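Local coordinates for protein Tas1 (PDB 6OX6) that acts as a type VI secreted toxin that pyrophosphorylates adenosine nucleotides to (p)ppApp, draining ADP and ATP from competitor cells, at residues 282-287 against 305-310. Sequence-based numbering, arbitrary orientation.
With ACT (acetate ion), chain D.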
ATOM      1  N   PRO A 282      11.026   5.224  12.274  1.00 56.34           N
ATOM      2  CA  PRO A 282      12.019   4.203  12.627  1.00 55.90           C
ATOM      3  C   PRO A 282      11.800   2.931  11.814  1.00 53.64           C
ATOM      4  O   PRO A 282      10.798   2.757  11.113  1.00 47.91           O
ATOM      5  CB  PRO A 282      11.773   3.961  14.118  1.00 53.77           C
ATOM      6  CG  PRO A 282      10.309   4.268  14.293  1.00 54.15           C
ATOM      7  CD  PRO A 282      10.019   5.402  13.339  1.00 55.24           C
ATOM      8  N   ILE A 283      12.776   2.031  11.932  1.00 49.85           N
ATOM      9  CA  ILE A 283      12.713   0.726  11.287  1.00 60.42           C
ATOM     10  C   ILE A 283      11.507  -0.039  11.815  1.00 52.03           C
ATOM     11  O   ILE A 283      11.144   0.083  12.989  1.00 49.83           O
ATOM     12  CB  ILE A 283      14.045  -0.009  11.540  1.00 64.29           C
ATOM     13  CG1 ILE A 283      15.024   0.252  10.402  1.00 67.96           C
ATOM     14  CG2 ILE A 283      13.868  -1.496  11.751  1.00 64.96           C
ATOM     15  CD1 ILE A 283      15.494   1.684  10.322  1.00 70.04           C
ATOM     16  N   LYS A 284      10.851  -0.808  10.943  1.00 48.41           N
ATOM     17  CA  LYS A 284       9.703  -1.594  11.385  1.00 52.32           C
ATOM     18  C   LYS A 284      10.096  -2.452  12.582  1.00 58.34           C
ATOM     19  O   LYS A 284      11.179  -3.036  12.608  1.00 47.55           O
ATOM     20  CB  LYS A 284       9.187  -2.483  10.253  1.00 50.02           C
ATOM     21  CG  LYS A 284       7.859  -3.163  10.561  1.00 51.08           C
ATOM     22  CD  LYS A 284       7.229  -3.790   9.319  1.00 52.05           C
ATOM     23  CE  LYS A 284       5.869  -3.149   9.034  1.00 58.51           C
ATOM     24  NZ  LYS A 284       5.952  -1.660   8.864  1.00 63.00           N
ATOM     25  N   SER A 285       9.219  -2.521  13.583  1.00 47.47           N
ATOM     26  CA  SER A 285       9.544  -3.305  14.769  1.00 52.66           C
ATOM     27  C   SER A 285       9.679  -4.774  14.411  1.00 51.27           C
ATOM     28  O   SER A 285       9.036  -5.271  13.476  1.00 46.71           O
ATOM     29  CB  SER A 285       8.476  -3.141  15.856  1.00 56.35           C
ATOM     30  OG  SER A 285       7.478  -4.163  15.769  1.00 55.37           O
ATOM     31  N   ARG A 286      10.502  -5.471  15.202  1.00 50.57           N
ATOM     32  CA  ARG A 286      10.870  -6.855  14.925  1.00 50.38           C
ATOM     33  C   ARG A 286       9.645  -7.761  14.807  1.00 49.17           C
ATOM     34  O   ARG A 286       9.470  -8.451  13.796  1.00 47.54           O
ATOM     35  CB  ARG A 286      11.817  -7.369  16.018  1.00 53.07           C
ATOM     36  CG  ARG A 286      12.259  -8.839  15.844  1.00 56.78           C
ATOM     37  CD  ARG A 286      13.466  -9.220  16.763  1.00 64.48           C
ATOM     38  NE  ARG A 286      14.685  -9.375  15.975  1.00 64.93           N
ATOM     39  CZ  ARG A 286      15.661  -8.473  15.941  1.00 64.11           C
ATOM     40  NH1 ARG A 286      15.555  -7.368  16.675  1.00 67.34           N
ATOM     41  NH2 ARG A 286      16.736  -8.668  15.185  1.00 60.61           N
ATOM     42  N   GLU A 287       8.797  -7.789  15.845  1.00 50.19           N
ATOM     43  CA  GLU A 287       7.653  -8.701  15.844  1.00 53.37           C
ATOM     44  C   GLU A 287       6.731  -8.424  14.672  1.00 51.01           C
ATOM     45  O   GLU A 287       6.207  -9.354  14.043  1.00 53.06           O
ATOM     46  CB  GLU A 287       6.861  -8.590  17.150  1.00 55.46           C
ATOM     47  CG  GLU A 287       5.741  -9.640  17.322  1.00 61.47           C
ATOM     48  CD  GLU A 287       6.259 -11.075  17.540  1.00 72.55           C
ATOM     49  OE1 GLU A 287       5.560 -12.029  17.110  1.00 76.38           O
ATOM     50  OE2 GLU A 287       7.346 -11.250  18.152  1.00 75.61           O
ATOM     51  N   LYS A 305       8.977  -4.916   1.919  1.00 31.20           N
ATOM     52  CA  LYS A 305       9.458  -3.709   1.265  1.00 35.70           C
ATOM     53  C   LYS A 305       9.384  -2.456   2.133  1.00 35.54           C
ATOM     54  O   LYS A 305       9.844  -1.391   1.694  1.00 34.27           O
ATOM     55  CB  LYS A 305       8.680  -3.494  -0.041  1.00 38.41           C
ATOM     56  CG  LYS A 305       8.662  -4.758  -0.917  1.00 44.08           C
ATOM     57  CD  LYS A 305       7.944  -4.546  -2.254  1.00 47.72           C
ATOM     58  CE  LYS A 305       7.962  -5.822  -3.116  1.00 44.01           C
ATOM     59  NZ  LYS A 305       7.256  -6.981  -2.452  1.00 37.98           N
ATOM     60  N   ASP A 306       8.847  -2.542   3.350  1.00 31.65           N
ATOM     61  CA  ASP A 306       8.656  -1.352   4.170  1.00 36.47           C
ATOM     62  C   ASP A 306       9.359  -1.469   5.513  1.00 39.51           C
ATOM     63  O   ASP A 306       8.955  -0.832   6.487  1.00 41.23           O
ATOM     64  CB  ASP A 306       7.169  -1.053   4.368  1.00 40.58           C
ATOM     65  CG  ASP A 306       6.462  -2.093   5.248  1.00 46.25           C
ATOM     66  OD1 ASP A 306       6.938  -3.260   5.322  1.00 45.32           O
ATOM     67  OD2 ASP A 306       5.407  -1.744   5.846  1.00 49.67           O
ATOM     68  N   LEU A 307      10.421  -2.271   5.586  1.00 42.47           N
ATOM     69  CA  LEU A 307      11.259  -2.236   6.780  1.00 41.67           C
ATOM     70  C   LEU A 307      11.752  -0.816   7.046  1.00 40.46           C
ATOM     71  O   LEU A 307      11.659  -0.307   8.171  1.00 41.46           O
ATOM     72  CB  LEU A 307      12.423  -3.223   6.631  1.00 40.07           C
ATOM     73  CG  LEU A 307      11.980  -4.683   6.771  1.00 36.04           C
ATOM     74  CD1 LEU A 307      13.154  -5.611   6.527  1.00 37.19           C
ATOM     75  CD2 LEU A 307      11.368  -4.932   8.161  1.00 36.44           C
ATOM     76  N   ALA A 308      12.247  -0.156   6.011  1.00 38.00           N
ATOM     77  CA  ALA A 308      12.554   1.263   6.029  1.00 37.38           C
ATOM     78  C   ALA A 308      11.487   1.987   5.228  1.00 37.96           C
ATOM     79  O   ALA A 308      11.101   1.535   4.136  1.00 36.39           O
ATOM     80  CB  ALA A 308      13.940   1.532   5.424  1.00 37.45           C
ATOM     81  N   ARG A 309      11.012   3.112   5.754  1.00 35.92           N
ATOM     82  CA  ARG A 309       9.956   3.809   5.038  1.00 36.76           C
ATOM     83  C   ARG A 309       9.920   5.265   5.459  1.00 40.10           C
ATOM     84  O   ARG A 309      10.335   5.612   6.564  1.00 41.16           O
ATOM     85  CB  ARG A 309       8.603   3.141   5.285  1.00 36.02           C
ATOM     86  CG  ARG A 309       8.154   3.167   6.721  1.00 40.66           C
ATOM     87  CD  ARG A 309       6.681   2.806   6.794  1.00 50.70           C
ATOM     88  NE  ARG A 309       6.157   3.026   8.133  1.00 60.06           N
ATOM     89  CZ  ARG A 309       5.771   4.213   8.596  1.00 61.86           C
ATOM     90  NH1 ARG A 309       5.822   5.290   7.810  1.00 61.44           N
ATOM     91  NH2 ARG A 309       5.330   4.320   9.842  1.00 62.98           N
ATOM     92  N   ASN A 310       9.409   6.118   4.574  1.00 32.42           N
ATOM     93  CA  ASN A 310       9.087   7.477   4.977  1.00 36.54           C
ATOM     94  C   ASN A 310       7.984   8.014   4.075  1.00 33.36           C
ATOM     95  O   ASN A 310       7.483   7.326   3.183  1.00 30.82           O
ATOM     96  CB  ASN A 310      10.320   8.389   4.978  1.00 40.77           C
ATOM     97  CG  ASN A 310      11.039   8.402   3.660  1.00 43.81           C
ATOM     98  OD1 ASN A 310      10.436   8.661   2.613  1.00 43.03           O
ATOM     99  ND2 ASN A 310      12.360   8.207   3.705  1.00 43.79           N
TER
HETATM  100  C   ACT D 502       4.811  -0.307  11.687  1.00 53.88           C
HETATM  101  O   ACT D 502       4.320  -1.430  11.366  1.00 54.78           O
HETATM  102  OXT ACT D 502       4.665   0.793  11.104  1.00 53.70           O
HETATM  103  CH3 ACT D 502       5.723  -0.301  12.985  1.00 52.83           C
HETATM  104  O   HOH W   1       7.367   0.645   9.314  1.00 60.06           O
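Lys284 reaches 305-310 with both its backbone and its side chain, and so illustrates how one residue can tie a connecting segment to the loop that leads into a strand. Its backbone N donates to Leu307 O at 2.9 Å, the N-H...O angle being 162°. The same oxygen receives a CA-H...O contact from Ile283 CA at 3.4 Å, so two neighbouring residues close on one carbonyl. Beside this junction the methyl CD2 of Leu307 packs against Lys284 CB at 3.9 Å.

Beyond CB, the lysine chain sets out with CG anti to its own N (chi1 -171°), then bends at chi3 and chi4, which swings the ammonium to Asp306. In the salt bridge, Lys284 NZ stands 3.1 Å from Asp306 OD2, above the carboxylate plane and 62° out of it. Lys292 of helix 286-296 forms a second salt bridge to that oxygen, so two cations share it and would probably stabilise its negative charge. Lys284 NZ also donates to a water at 2.7 Å, and that water accepts from Arg309 NE at 2.9 Å as well; a weak bond runs from Lys284 NZ to an acetate oxygen. This acetate, probably from the crystallisation liquor, is held as well by Arg288.

Further out, Tyr253 OH hydrogen-bonds Lys284 O, Ala289 backs Leu307, and Ser285 takes the N-cap position of helix 286-296. The whole is a strand-to-helix connection, leading from strand 277-280, outermost in the sheet within this chain, into helix 286-296, pinned where the chain returns as the antiparallel neighbouring strand 308-313 of the mixed five-stranded sheet.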